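Local structure of ubiquitin-like-specific protease 2 (Saccharomyces cerevisiae, 5LNB) at residues F40-N45 / D51-F56; D47-S52 / S263-L268. The protein removes SUMO from modified proteins as a cysteine protease of the Ulp1 (C48) family, the chain here comprising its catalytic part. All blocks are in the same frame, centred on the assembly; numbering follows the deposited sequence.

Contact 1: residues F40-N45 / D51-F56; sequences FKCLFN and DSILDF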
ATOM      1  N   PHE A  40      14.389   5.882   9.049  1.00 26.49           N
ATOM      2  CA  PHE A  40      13.600   6.763   9.901  1.00 29.76           C
ATOM      3  C   PHE A  40      13.805   8.236   9.545  1.00 31.04           C
ATOM      4  O   PHE A  40      12.875   9.043   9.669  1.00 26.99           O
ATOM      5  CB  PHE A  40      13.979   6.468  11.361  1.00 31.23           C
ATOM      6  CG  PHE A  40      13.371   7.398  12.372  1.00 31.12           C
ATOM      7  CD1 PHE A  40      12.065   7.219  12.806  1.00 34.01           C
ATOM      8  CD2 PHE A  40      14.121   8.423  12.924  1.00 29.71           C
ATOM      9  CE1 PHE A  40      11.510   8.069  13.750  1.00 28.18           C
ATOM     10  CE2 PHE A  40      13.572   9.268  13.867  1.00 30.96           C
ATOM     11  CZ  PHE A  40      12.267   9.090  14.282  1.00 30.11           C
ATOM     12  N   LYS A  41      15.000   8.609   9.087  1.00 28.66           N
ATOM     13  CA  LYS A  41      15.306  10.025   8.924  1.00 30.61           C
ATOM     14  C   LYS A  41      14.575  10.657   7.743  1.00 32.64           C
ATOM     15  O   LYS A  41      14.516  11.890   7.661  1.00 36.04           O
ATOM     16  CB  LYS A  41      16.811  10.226   8.762  1.00 30.75           C
ATOM     17  CG  LYS A  41      17.309   9.972   7.356  1.00 36.74           C
ATOM     18  CD  LYS A  41      18.819   9.921   7.330  1.00 49.58           C
ATOM     19  CE  LYS A  41      19.331   9.680   5.926  1.00 56.15           C
ATOM     20  NZ  LYS A  41      20.815   9.542   5.915  1.00 64.21           N
ATOM     21  N   CYS A  42      14.025   9.857   6.827  1.00 31.25           N
ATOM     22  CA  CYS A  42      13.281  10.440   5.717  1.00 34.16           C
ATOM     23  C   CYS A  42      11.971  11.065   6.171  1.00 35.70           C
ATOM     24  O   CYS A  42      11.390  11.855   5.423  1.00 37.97           O
ATOM     25  CB  CYS A  42      13.025   9.394   4.629  1.00 27.25           C
ATOM     26  SG  CYS A  42      11.760   8.174   5.027  1.00 34.74           S
ATOM     27  N   LEU A  43      11.506  10.747   7.382  1.00 34.18           N
ATOM     28  CA  LEU A  43      10.302  11.342   7.954  1.00 30.57           C
ATOM     29  C   LEU A  43      10.559  12.719   8.573  1.00 34.31           C
ATOM     30  O   LEU A  43       9.742  13.211   9.363  1.00 42.35           O
ATOM     31  CB  LEU A  43       9.688  10.395   8.993  1.00 26.85           C
ATOM     32  CG  LEU A  43       9.210   9.031   8.465  1.00 27.43           C
ATOM     33  CD1 LEU A  43       8.854   8.074   9.605  1.00 26.31           C
ATOM     34  CD2 LEU A  43       8.026   9.182   7.513  1.00 22.00           C
ATOM     35  N   PHE A  44      11.672  13.353   8.246  1.00 33.54           N
ATOM     36  CA  PHE A  44      11.904  14.735   8.632  1.00 36.59           C
ATOM     37  C   PHE A  44      11.717  15.650   7.428  1.00 38.74           C
ATOM     38  O   PHE A  44      11.830  15.227   6.273  1.00 39.74           O
ATOM     39  CB  PHE A  44      13.303  14.907   9.228  1.00 38.76           C
ATOM     40  CG  PHE A  44      13.446  14.327  10.608  1.00 37.33           C
ATOM     41  CD1 PHE A  44      13.120  15.080  11.727  1.00 40.78           C
ATOM     42  CD2 PHE A  44      13.896  13.032  10.787  1.00 32.10           C
ATOM     43  CE1 PHE A  44      13.252  14.552  13.003  1.00 37.51           C
ATOM     44  CE2 PHE A  44      14.024  12.497  12.056  1.00 37.81           C
ATOM     45  CZ  PHE A  44      13.705  13.258  13.165  1.00 34.44           C
ATOM     46  N   ASN A  45      11.399  16.913   7.715  1.00 40.98           N
ATOM     47  CA  ASN A  45      11.164  17.907   6.672  1.00 39.46           C
ATOM     48  C   ASN A  45      10.155  17.391   5.653  1.00 40.96           C
ATOM     49  O   ASN A  45       9.001  17.114   5.997  1.00 42.91           O
ATOM     50  CB  ASN A  45      12.478  18.278   5.979  1.00 42.06           C
ATOM     51  CG  ASN A  45      13.548  18.752   6.958  1.00 53.73           C
ATOM     52  OD1 ASN A  45      13.323  19.663   7.763  1.00 47.46           O
ATOM     53  ND2 ASN A  45      14.719  18.122   6.897  1.00 62.49           N
ATOM     54  N   ASP A  51      11.473   3.007   0.525  1.00 25.60           N
ATOM     55  CA  ASP A  51      10.690   1.770   0.470  1.00 22.81           C
ATOM     56  C   ASP A  51      10.511   1.150   1.850  1.00 28.09           C
ATOM     57  O   ASP A  51       9.467   0.549   2.135  1.00 26.32           O
ATOM     58  CB  ASP A  51      11.367   0.760  -0.453  1.00 34.37           C
ATOM     59  CG  ASP A  51      11.612   1.309  -1.836  1.00 63.66           C
ATOM     60  OD1 ASP A  51      10.651   1.812  -2.454  1.00 73.48           O
ATOM     61  OD2 ASP A  51      12.765   1.241  -2.309  1.00 75.71           O
ATOM     62  N   SER A  52      11.538   1.243   2.703  1.00 25.12           N
ATOM     63  CA  SER A  52      11.465   0.617   4.018  1.00 26.96           C
ATOM     64  C   SER A  52      10.329   1.208   4.833  1.00 25.28           C
ATOM     65  O   SER A  52       9.526   0.478   5.430  1.00 26.71           O
ATOM     66  CB  SER A  52      12.791   0.787   4.760  1.00 27.92           C
ATOM     67  OG  SER A  52      13.837   0.182   4.033  1.00 37.95           O
ATOM     68  N   ILE A  53      10.263   2.535   4.882  1.00 26.97           N
ATOM     69  CA  ILE A  53       9.226   3.203   5.652  1.00 23.75           C
ATOM     70  C   ILE A  53       7.856   2.887   5.072  1.00 18.67           C
ATOM     71  O   ILE A  53       6.918   2.540   5.796  1.00 21.97           O
ATOM     72  CB  ILE A  53       9.481   4.720   5.685  1.00 21.56           C
ATOM     73  CG1 ILE A  53      10.754   5.042   6.484  1.00 23.78           C
ATOM     74  CG2 ILE A  53       8.279   5.422   6.257  1.00 19.56           C
ATOM     75  CD1 ILE A  53      10.722   4.560   7.922  1.00 26.13           C
ATOM     76  N   LEU A  54       7.722   3.000   3.758  1.00 17.46           N
ATOM     77  CA  LEU A  54       6.411   2.806   3.153  1.00 25.97           C
ATOM     78  C   LEU A  54       5.945   1.360   3.288  1.00 23.00           C
ATOM     79  O   LEU A  54       4.792   1.112   3.659  1.00 20.89           O
ATOM     80  CB  LEU A  54       6.436   3.238   1.691  1.00 26.11           C
ATOM     81  CG  LEU A  54       5.020   3.274   1.124  1.00 21.64           C
ATOM     82  CD1 LEU A  54       4.850   4.528   0.331  1.00 22.57           C
ATOM     83  CD2 LEU A  54       4.755   2.019   0.275  1.00 21.79           C
ATOM     84  N   ASP A  55       6.821   0.388   2.996  1.00 16.96           N
ATOM     85  CA  ASP A  55       6.386  -1.008   3.110  1.00 17.08           C
ATOM     86  C   ASP A  55       6.099  -1.380   4.562  1.00 22.80           C
ATOM     87  O   ASP A  55       5.170  -2.145   4.834  1.00 24.84           O
ATOM     88  CB  ASP A  55       7.411  -1.965   2.480  1.00 18.15           C
ATOM     89  CG  ASP A  55       7.464  -1.849   0.949  1.00 27.04           C
ATOM     90  OD1 ASP A  55       6.413  -1.632   0.336  1.00 24.32           O
ATOM     91  OD2 ASP A  55       8.553  -1.955   0.353  1.00 29.67           O
ATOM     92  N   PHE A  56       6.859  -0.831   5.515  1.00 21.56           N
ATOM     93  CA  PHE A  56       6.549  -1.102   6.912  1.00 18.11           C
ATOM     94  C   PHE A  56       5.154  -0.609   7.273  1.00 21.48           C
ATOM     95  O   PHE A  56       4.364  -1.336   7.888  1.00 22.59           O
ATOM     96  CB  PHE A  56       7.572  -0.462   7.842  1.00 21.54           C
ATOM     97  CG  PHE A  56       7.183  -0.572   9.286  1.00 24.40           C
ATOM     98  CD1 PHE A  56       7.322  -1.771   9.959  1.00 23.73           C
ATOM     99  CD2 PHE A  56       6.635   0.506   9.960  1.00 23.32           C
ATOM    100  CE1 PHE A  56       6.958  -1.883  11.290  1.00 24.81           C
ATOM    101  CE2 PHE A  56       6.262   0.390  11.287  1.00 20.89           C
ATOM    102  CZ  PHE A  56       6.425  -0.808  11.948  1.00 21.98           C
TER
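The turn that follows helix 37-40 packs against the first turns of helix 51-67, with I53 set between C42, L43 and the backbone of F40. The I53 side chain does all the touching from the helix side. CG1, CG2 and CD1 each take one neighbour. CG1 meets C42 SG at 3.6 Å. CG2 meets L43 CD2 at 4.0 Å, the two side chains reaching tip to tip. CD1 reaches the main chain of F40, 4.1 Å from F40 N. The I53 torsions explain this spread. CG2 stands anti to the backbone N and CG1 anti to the carbonyl carbon (chi1 -67°), and this splits the branches between L43 and C42.

The short 3-10 turn at 41-42 presents the other half. L43 N bonds F40 O at 3.2 Å and F44 N bonds K41 O at 3.3 Å. The turn brings C42 and L43 round to the same partner. C42 SG sits between its own backbone N and carbonyl carbon (chi1 74°), and from there it lies against I53. In this papain-like cysteine protease fold, helix 51-67 begins with N50 as its N-cap, and N50 OD1 bonds I53 N, so the cap falls on the same residue that makes the contact. L272 of helix 264-285 touches both L43 and I53, and I35 of strand 32-35 also touches I53. R269 of helix 264-285 bonds L43 O through NH1, and it makes a cation-pi contact with the F44 ring.

Contact 2: residues D47-S52 / S263-L268; sequences DWVNDS and SARKNL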
ATOM      1  N   ASP A  47      11.417  14.942   3.098  1.00 33.66           N
ATOM      2  CA  ASP A  47      12.264  14.031   2.345  1.00 31.98           C
ATOM      3  C   ASP A  47      11.425  12.971   1.647  1.00 30.37           C
ATOM      4  O   ASP A  47      10.336  12.606   2.101  1.00 26.64           O
ATOM      5  CB  ASP A  47      13.283  13.359   3.262  1.00 38.66           C
ATOM      6  CG  ASP A  47      14.415  14.292   3.670  1.00 44.12           C
ATOM      7  OD1 ASP A  47      14.368  15.493   3.338  1.00 46.71           O
ATOM      8  OD2 ASP A  47      15.359  13.809   4.320  1.00 49.93           O
ATOM      9  N   TRP A  48      11.941  12.486   0.519  1.00 29.81           N
ATOM     10  CA  TRP A  48      11.343  11.341  -0.157  1.00 27.18           C
ATOM     11  C   TRP A  48      11.210  10.171   0.814  1.00 24.83           C
ATOM     12  O   TRP A  48      12.131   9.869   1.568  1.00 25.82           O
ATOM     13  CB  TRP A  48      12.188  10.938  -1.371  1.00 27.83           C
ATOM     14  CG  TRP A  48      11.663   9.709  -2.063  1.00 34.34           C
ATOM     15  CD1 TRP A  48      10.507   9.599  -2.788  1.00 33.69           C
ATOM     16  CD2 TRP A  48      12.267   8.411  -2.078  1.00 30.94           C
ATOM     17  NE1 TRP A  48      10.363   8.317  -3.262  1.00 33.71           N
ATOM     18  CE2 TRP A  48      11.429   7.567  -2.836  1.00 31.80           C
ATOM     19  CE3 TRP A  48      13.441   7.882  -1.530  1.00 30.14           C
ATOM     20  CZ2 TRP A  48      11.723   6.225  -3.050  1.00 30.16           C
ATOM     21  CZ3 TRP A  48      13.731   6.550  -1.749  1.00 30.97           C
ATOM     22  CH2 TRP A  48      12.877   5.737  -2.500  1.00 25.32           C
ATOM     23  N   VAL A  49      10.044   9.539   0.816  1.00 24.83           N
ATOM     24  CA  VAL A  49       9.787   8.409   1.703  1.00 24.84           C
ATOM     25  C   VAL A  49      10.343   7.147   1.048  1.00 26.47           C
ATOM     26  O   VAL A  49       9.912   6.768  -0.043  1.00 24.59           O
ATOM     27  CB  VAL A  49       8.285   8.270   1.989  1.00 20.95           C
ATOM     28  CG1 VAL A  49       8.022   7.029   2.795  1.00 20.69           C
ATOM     29  CG2 VAL A  49       7.767   9.496   2.731  1.00 21.89           C
ATOM     30  N   ASN A  50      11.298   6.491   1.713  1.00 21.62           N
ATOM     31  CA  ASN A  50      11.931   5.326   1.093  1.00 28.16           C
ATOM     32  C   ASN A  50      11.053   4.073   1.221  1.00 22.50           C
ATOM     33  O   ASN A  50      10.026   4.060   1.906  1.00 19.49           O
ATOM     34  CB  ASN A  50      13.317   5.072   1.697  1.00 26.79           C
ATOM     35  CG  ASN A  50      13.273   4.859   3.200  1.00 30.22           C
ATOM     36  OD1 ASN A  50      12.602   3.951   3.697  1.00 29.80           O
ATOM     37  ND2 ASN A  50      13.986   5.702   3.933  1.00 35.52           N
ATOM     38  N   ASP A  51      11.473   3.007   0.525  1.00 25.60           N
ATOM     39  CA  ASP A  51      10.690   1.770   0.470  1.00 22.81           C
ATOM     40  C   ASP A  51      10.511   1.150   1.850  1.00 28.09           C
ATOM     41  O   ASP A  51       9.467   0.549   2.135  1.00 26.32           O
ATOM     42  CB  ASP A  51      11.367   0.760  -0.453  1.00 34.37           C
ATOM     43  CG  ASP A  51      11.612   1.309  -1.836  1.00 63.66           C
ATOM     44  OD1 ASP A  51      10.651   1.812  -2.454  1.00 73.48           O
ATOM     45  OD2 ASP A  51      12.765   1.241  -2.309  1.00 75.71           O
ATOM     46  N   SER A  52      11.538   1.243   2.703  1.00 25.12           N
ATOM     47  CA  SER A  52      11.465   0.617   4.018  1.00 26.96           C
ATOM     48  C   SER A  52      10.329   1.208   4.833  1.00 25.28           C
ATOM     49  O   SER A  52       9.526   0.478   5.430  1.00 26.71           O
ATOM     50  CB  SER A  52      12.791   0.787   4.760  1.00 27.92           C
ATOM     51  OG  SER A  52      13.837   0.182   4.033  1.00 37.95           O
ATOM     52  N   SER A 263       0.410  17.359   9.167  1.00 45.10           N
ATOM     53  CA  SER A 263       1.122  16.817  10.315  1.00 38.31           C
ATOM     54  C   SER A 263       1.376  15.321  10.210  1.00 35.60           C
ATOM     55  O   SER A 263       1.919  14.733  11.148  1.00 28.56           O
ATOM     56  CB  SER A 263       0.337  17.108  11.593  1.00 43.71           C
ATOM     57  OG  SER A 263       0.044  18.489  11.701  1.00 53.05           O
ATOM     58  N   ALA A 264       0.988  14.693   9.100  1.00 28.95           N
ATOM     59  CA  ALA A 264       1.051  13.239   9.010  1.00 28.29           C
ATOM     60  C   ALA A 264       2.476  12.731   9.176  1.00 28.57           C
ATOM     61  O   ALA A 264       2.714  11.729   9.859  1.00 28.45           O
ATOM     62  CB  ALA A 264       0.466  12.771   7.675  1.00 22.99           C
ATOM     63  N   ARG A 265       3.437  13.409   8.552  1.00 29.02           N
ATOM     64  CA  ARG A 265       4.836  13.015   8.667  1.00 27.15           C
ATOM     65  C   ARG A 265       5.276  12.944  10.125  1.00 30.98           C
ATOM     66  O   ARG A 265       5.919  11.980  10.551  1.00 35.54           O
ATOM     67  CB  ARG A 265       5.693  14.014   7.901  1.00 28.04           C
ATOM     68  CG  ARG A 265       6.825  13.418   7.143  1.00 31.31           C
ATOM     69  CD  ARG A 265       7.507  14.519   6.383  1.00 32.16           C
ATOM     70  NE  ARG A 265       7.235  14.439   4.959  1.00 30.92           N
ATOM     71  CZ  ARG A 265       7.970  13.731   4.114  1.00 32.72           C
ATOM     72  NH1 ARG A 265       9.010  13.052   4.573  1.00 33.59           N
ATOM     73  NH2 ARG A 265       7.670  13.708   2.820  1.00 33.40           N
ATOM     74  N   LYS A 266       4.950  13.974  10.903  1.00 34.29           N
ATOM     75  CA  LYS A 266       5.359  13.984  12.301  1.00 35.71           C
ATOM     76  C   LYS A 266       4.697  12.847  13.068  1.00 33.68           C
ATOM     77  O   LYS A 266       5.326  12.221  13.931  1.00 33.74           O
ATOM     78  CB  LYS A 266       5.035  15.338  12.934  1.00 38.55           C
ATOM     79  CG  LYS A 266       5.121  15.338  14.444  1.00 42.25           C
ATOM     80  CD  LYS A 266       4.875  16.708  15.040  1.00 50.20           C
ATOM     81  CE  LYS A 266       5.492  16.801  16.445  1.00 62.49           C
ATOM     82  NZ  LYS A 266       5.655  18.215  16.924  1.00 68.64           N
ATOM     83  N   ASN A 267       3.435  12.544  12.749  1.00 31.94           N
ATOM     84  CA  ASN A 267       2.742  11.499  13.493  1.00 32.02           C
ATOM     85  C   ASN A 267       3.316  10.125  13.168  1.00 32.31           C
ATOM     86  O   ASN A 267       3.416   9.263  14.052  1.00 33.10           O
ATOM     87  CB  ASN A 267       1.242  11.571  13.225  1.00 34.50           C
ATOM     88  CG  ASN A 267       0.592  12.767  13.919  1.00 54.18           C
ATOM     89  OD1 ASN A 267       0.827  13.009  15.102  1.00 57.36           O
ATOM     90  ND2 ASN A 267      -0.205  13.534  13.176  1.00 61.39           N
ATOM     91  N   LEU A 268       3.734   9.913  11.916  1.00 24.88           N
ATOM     92  CA  LEU A 268       4.429   8.676  11.576  1.00 24.67           C
ATOM     93  C   LEU A 268       5.740   8.550  12.350  1.00 24.42           C
ATOM     94  O   LEU A 268       6.084   7.460  12.818  1.00 24.00           O
ATOM     95  CB  LEU A 268       4.675   8.604  10.068  1.00 24.09           C
ATOM     96  CG  LEU A 268       3.450   8.556   9.140  1.00 21.04           C
ATOM     97  CD1 LEU A 268       3.911   8.681   7.703  1.00 20.62           C
ATOM     98  CD2 LEU A 268       2.635   7.261   9.333  1.00 19.87           C
TER
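R265 holds the main chain of D47 by two hydrogen bonds to one atom, D47 O. NH1 bonds it at 2.8 Å, in the carbonyl plane and on a lone pair. NH2 bonds it at 3.0 Å, tilted 33° from that plane. Neither bond is straight, with N-H...O angles of 140° for NH1 and 134° for NH2. The guanidinium meets the carbonyl end-on with its NH1-NH2 pair. D47 N lies over one face of the group, 3.8 Å from R265 CZ. V49 CG2 comes obliquely to R265 NH1 at 4.2 Å, and the valine and arginine side chains run alongside in opposite senses. A bend at chi3 turns the arginine chain toward D47.

Further out, D214 OD1 forms a salt bridge with R265 NH2, a second hold on the group. A methionine at R265 would probably leave D47 O without these two donors and D214 without its charge partner. V217 of helix 215-228 touches both V49 and R265. The contact thus joins the start of helix 264-285 to the segment leading into helix 51-67, with helix 215-228 packed against both and W123 of strand 122-129 bonded to V49 O.

The two contacts lie side by side, their centres about 5 Å apart, on the same side of the chain's centre. Along the chain, 40-45 comes first, 47-52 follows, and 51-56 overlaps it at D51 and S52. Both therefore use helix 51-67. Segment 263-268 comes more than 200 residues later. Contact 1 is local and apolar, while contact 2 is long-range and polar. They also meet directly: C42 O lies 2.8 Å from R265 NH1, and C42 CB lies 3.2 Å from W48 O. Helix 264-285 is a partner in contact 2 and lines contact 1 through L272. Together they bring the turn after helix 37-40, the start of helix 51-67 and the start of helix 264-285 into one packed region of the protease.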